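Local coordinates for putative uncharacterized protein (PDB 4X2H) that is of unknown function but has an NTF2-like fold and probably acts by binding partner proteins, at residues D93-A105 with A114-T126. Numbering follows the deposited sequence.
Sequences DVHVINADYRFAA and APTDGVRMMMALT
From Asp93 to Val96 the chain's outer strand 83-96 of the mixed NTF2-fold sheet runs antiparallel to 122-126, their short axes 158° apart, and a classic beta bulge then sets Ile97 and Asn98 together opposite Met122. Met122 O takes the amide of Ile97 at 2.8 Å and, weakly, that of Asn98, while Met122 N returns a bond to Asn98 O. The extra residue lets branched Ile97 cross the unbranched Met122 at a slant, Ile97 CG1 lying 3.6 Å from Met122 CG. With CG anti to the backbone N (chi1 176°) and a bend at the last torsion, Met122 brings its SD to 5.2 Å from the Tyr101 ring centroid, an oblique Met-aromatic contact, and its CE to 3.6 Å from Tyr101 CE1. On the face of Val94 and Val96, short beta-branched side chains suit the strand, and Val94 CG2 packs 3.6 Å from Met123 CB, beside helix 3-20.

Past the strands, Arg120 has the length and planar N-H groups to reach the loop, its NE held by His113 O. NH1 and NH2 both grip Asp100 OD1, NH2 at 2.7 Å, with carboxylate and guanidinium planes 73° apart; NH1 also reaches Tyr101 O, from above the carbonyl plane. Arg102 NE donates to the same Asp100 OD1 at 3.2 Å, so one oxygen serves two arginines and probably offsets their repulsion. Asp93, His95 and Asn98 hydrogen-bond to another protein's chain, consistent with a binding face; packing and bulge bonds tie the strands, the shared carboxylate the loop.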
# COMPACT_ATOMS: atom_id res chain seq x y z
N ASP B 93 -6.78 -2.35 0.12
CA ASP B 93 -6.70 -2.62 -1.31
C ASP B 93 -5.42 -3.41 -1.56
O ASP B 93 -4.40 -3.15 -0.93
CB ASP B 93 -6.71 -1.33 -2.12
CG ASP B 93 -6.62 -1.57 -3.61
OD1 ASP B 93 -7.69 -1.73 -4.25
OD2 ASP B 93 -5.50 -1.58 -4.15
N VAL B 94 -5.49 -4.38 -2.46
CA VAL B 94 -4.34 -5.21 -2.75
C VAL B 94 -4.12 -5.36 -4.25
O VAL B 94 -5.07 -5.54 -5.01
CB VAL B 94 -4.48 -6.61 -2.11
CG1 VAL B 94 -5.73 -7.33 -2.61
CG2 VAL B 94 -3.23 -7.45 -2.37
N HIS B 95 -2.85 -5.26 -4.65
CA HIS B 95 -2.40 -5.52 -6.01
C HIS B 95 -1.33 -6.61 -6.00
O HIS B 95 -0.49 -6.64 -5.10
CB HIS B 95 -1.79 -4.27 -6.66
CG HIS B 95 -2.76 -3.15 -6.87
ND1 HIS B 95 -2.37 -1.93 -7.39
CD2 HIS B 95 -4.09 -3.06 -6.64
CE1 HIS B 95 -3.42 -1.13 -7.46
NE2 HIS B 95 -4.48 -1.79 -7.01
N VAL B 96 -1.36 -7.47 -7.00
CA VAL B 96 -0.29 -8.43 -7.21
C VAL B 96 0.81 -7.75 -8.01
O VAL B 96 0.56 -7.25 -9.12
CB VAL B 96 -0.79 -9.68 -7.94
CG1 VAL B 96 0.36 -10.63 -8.26
CG2 VAL B 96 -1.85 -10.38 -7.10
N ILE B 97 2.02 -7.70 -7.45
CA ILE B 97 3.14 -7.04 -8.11
C ILE B 97 4.12 -8.06 -8.69
O ILE B 97 5.01 -7.70 -9.45
CB ILE B 97 3.88 -6.08 -7.15
CG1 ILE B 97 4.32 -6.81 -5.88
CG2 ILE B 97 2.98 -4.91 -6.82
CD1 ILE B 97 5.18 -5.97 -4.96
N ASN B 98 3.95 -9.32 -8.31
CA ASN B 98 4.64 -10.41 -8.99
C ASN B 98 3.82 -11.69 -8.87
O ASN B 98 3.81 -12.33 -7.82
CB ASN B 98 6.04 -10.64 -8.42
CG ASN B 98 6.85 -11.64 -9.24
OD1 ASN B 98 6.38 -12.16 -10.25
ND2 ASN B 98 8.07 -11.92 -8.79
N ALA B 99 3.14 -12.04 -9.95
CA ALA B 99 2.31 -13.23 -10.00
C ALA B 99 3.14 -14.49 -10.22
O ALA B 99 2.61 -15.60 -10.19
CB ALA B 99 1.27 -13.10 -11.10
N ASP B 100 4.45 -14.31 -10.44
CA ASP B 100 5.36 -15.42 -10.69
C ASP B 100 6.46 -15.41 -9.63
O ASP B 100 7.64 -15.57 -9.94
CB ASP B 100 5.97 -15.32 -12.09
CG ASP B 100 6.73 -16.58 -12.51
OD1 ASP B 100 6.45 -17.67 -11.96
OD2 ASP B 100 7.61 -16.46 -13.38
N TYR B 101 6.07 -15.20 -8.38
CA TYR B 101 7.04 -15.12 -7.30
C TYR B 101 7.70 -16.48 -7.10
O TYR B 101 7.01 -17.49 -6.97
CB TYR B 101 6.35 -14.64 -6.02
CG TYR B 101 7.31 -14.41 -4.88
CD1 TYR B 101 7.93 -13.18 -4.71
CD2 TYR B 101 7.60 -15.42 -3.97
CE1 TYR B 101 8.81 -12.96 -3.67
CE2 TYR B 101 8.47 -15.22 -2.93
CZ TYR B 101 9.07 -13.99 -2.78
OH TYR B 101 9.95 -13.78 -1.74
N ARG B 102 9.04 -16.50 -7.09
CA ARG B 102 9.79 -17.75 -7.07
C ARG B 102 10.82 -17.86 -5.96
O ARG B 102 11.42 -18.93 -5.79
CB ARG B 102 10.53 -17.96 -8.39
CG ARG B 102 9.68 -17.82 -9.63
CD ARG B 102 10.38 -18.44 -10.83
NE ARG B 102 9.42 -18.86 -11.84
CZ ARG B 102 9.60 -19.88 -12.67
NH1 ARG B 102 10.71 -20.60 -12.63
NH2 ARG B 102 8.66 -20.19 -13.56
N PHE B 103 11.09 -16.79 -5.23
CA PHE B 103 12.19 -16.84 -4.28
C PHE B 103 11.91 -17.84 -3.17
O PHE B 103 10.86 -17.78 -2.52
CB PHE B 103 12.52 -15.48 -3.68
CG PHE B 103 13.68 -15.54 -2.74
CD1 PHE B 103 14.97 -15.64 -3.23
CD2 PHE B 103 13.49 -15.55 -1.37
CE1 PHE B 103 16.06 -15.72 -2.38
CE2 PHE B 103 14.58 -15.64 -0.51
CZ PHE B 103 15.86 -15.72 -1.02
N ALA B 104 12.86 -18.76 -2.98
CA ALA B 104 12.80 -19.79 -1.94
C ALA B 104 11.69 -20.82 -2.21
O ALA B 104 11.42 -21.66 -1.36
CB ALA B 104 12.61 -19.15 -0.56
N ALA B 105 11.08 -20.75 -3.39
CA ALA B 105 9.94 -21.59 -3.71
C ALA B 105 10.32 -23.06 -3.87
O ALA B 105 11.30 -23.36 -4.55
CB ALA B 105 9.27 -21.10 -4.98
N ALA B 114 0.89 -22.12 -12.06
CA ALA B 114 1.23 -21.11 -13.03
C ALA B 114 0.92 -19.75 -12.43
O ALA B 114 0.20 -19.66 -11.44
CB ALA B 114 0.47 -21.32 -14.33
N PRO B 115 1.46 -18.68 -13.03
CA PRO B 115 1.18 -17.33 -12.51
C PRO B 115 -0.31 -16.97 -12.50
O PRO B 115 -0.70 -16.01 -11.82
CB PRO B 115 1.96 -16.43 -13.48
CG PRO B 115 3.07 -17.29 -13.98
CD PRO B 115 2.49 -18.66 -14.08
N THR B 116 -1.13 -17.72 -13.23
CA THR B 116 -2.57 -17.45 -13.30
C THR B 116 -3.37 -18.21 -12.24
O THR B 116 -4.59 -18.05 -12.16
CB THR B 116 -3.13 -17.81 -14.69
OG1 THR B 116 -2.76 -19.15 -15.03
CG2 THR B 116 -2.60 -16.85 -15.75
N ASP B 117 -2.70 -19.01 -11.42
CA ASP B 117 -3.38 -19.83 -10.41
C ASP B 117 -3.66 -19.07 -9.11
O ASP B 117 -4.39 -19.57 -8.25
CB ASP B 117 -2.56 -21.08 -10.10
CG ASP B 117 -2.82 -22.21 -11.08
OD1 ASP B 117 -3.52 -21.99 -12.09
OD2 ASP B 117 -2.30 -23.32 -10.85
N GLY B 118 -3.07 -17.89 -8.96
CA GLY B 118 -3.31 -17.07 -7.78
C GLY B 118 -2.78 -17.65 -6.49
O GLY B 118 -3.40 -17.51 -5.44
N VAL B 119 -1.62 -18.31 -6.55
CA VAL B 119 -1.00 -18.88 -5.37
C VAL B 119 0.36 -18.23 -5.10
O VAL B 119 0.63 -17.78 -3.99
CB VAL B 119 -0.84 -20.42 -5.52
CG1 VAL B 119 0.01 -21.01 -4.39
CG2 VAL B 119 -2.21 -21.08 -5.55
N ARG B 120 1.21 -18.19 -6.13
CA ARG B 120 2.56 -17.66 -5.99
C ARG B 120 2.56 -16.14 -6.17
O ARG B 120 3.21 -15.61 -7.07
CB ARG B 120 3.50 -18.33 -6.99
CG ARG B 120 3.65 -19.82 -6.74
CD ARG B 120 4.80 -20.43 -7.52
NE ARG B 120 4.57 -20.42 -8.97
CZ ARG B 120 5.18 -19.61 -9.83
NH1 ARG B 120 6.07 -18.71 -9.42
NH2 ARG B 120 4.89 -19.69 -11.12
N MET B 121 1.83 -15.47 -5.29
CA MET B 121 1.60 -14.03 -5.38
C MET B 121 2.47 -13.23 -4.44
O MET B 121 2.51 -13.50 -3.24
CB MET B 121 0.14 -13.70 -5.07
CG MET B 121 -0.89 -14.39 -5.95
SD MET B 121 -2.56 -13.91 -5.47
CE MET B 121 -2.70 -14.64 -3.84
N MET B 122 3.15 -12.23 -4.99
CA MET B 122 3.74 -11.16 -4.20
C MET B 122 2.77 -9.98 -4.27
O MET B 122 2.45 -9.51 -5.37
CB MET B 122 5.11 -10.77 -4.72
CG MET B 122 5.74 -9.60 -4.02
SD MET B 122 7.33 -9.20 -4.78
CE MET B 122 8.41 -9.37 -3.36
N MET B 123 2.30 -9.52 -3.12
CA MET B 123 1.24 -8.52 -3.08
C MET B 123 1.66 -7.23 -2.42
O MET B 123 2.41 -7.22 -1.44
CB MET B 123 0.03 -9.09 -2.34
CG MET B 123 -0.72 -10.15 -3.13
SD MET B 123 -1.89 -11.09 -2.13
CE MET B 123 -0.77 -12.02 -1.08
N ALA B 124 1.17 -6.13 -2.98
CA ALA B 124 1.25 -4.81 -2.36
C ALA B 124 -0.09 -4.49 -1.72
O ALA B 124 -1.09 -4.32 -2.42
CB ALA B 124 1.63 -3.75 -3.39
N LEU B 125 -0.11 -4.42 -0.40
CA LEU B 125 -1.33 -4.19 0.36
C LEU B 125 -1.30 -2.83 1.03
O LEU B 125 -0.31 -2.49 1.66
CB LEU B 125 -1.51 -5.29 1.42
CG LEU B 125 -2.61 -5.11 2.46
CD1 LEU B 125 -3.98 -5.20 1.82
CD2 LEU B 125 -2.46 -6.13 3.58
N THR B 126 -2.37 -2.06 0.88
CA THR B 126 -2.50 -0.80 1.60
C THR B 126 -3.74 -0.86 2.49
O THR B 126 -4.78 -1.38 2.08
CB THR B 126 -2.59 0.42 0.65
OG1 THR B 126 -2.70 1.62 1.42
CG2 THR B 126 -3.77 0.31 -0.29
O HOH W 1 0.47 -16.09 -8.71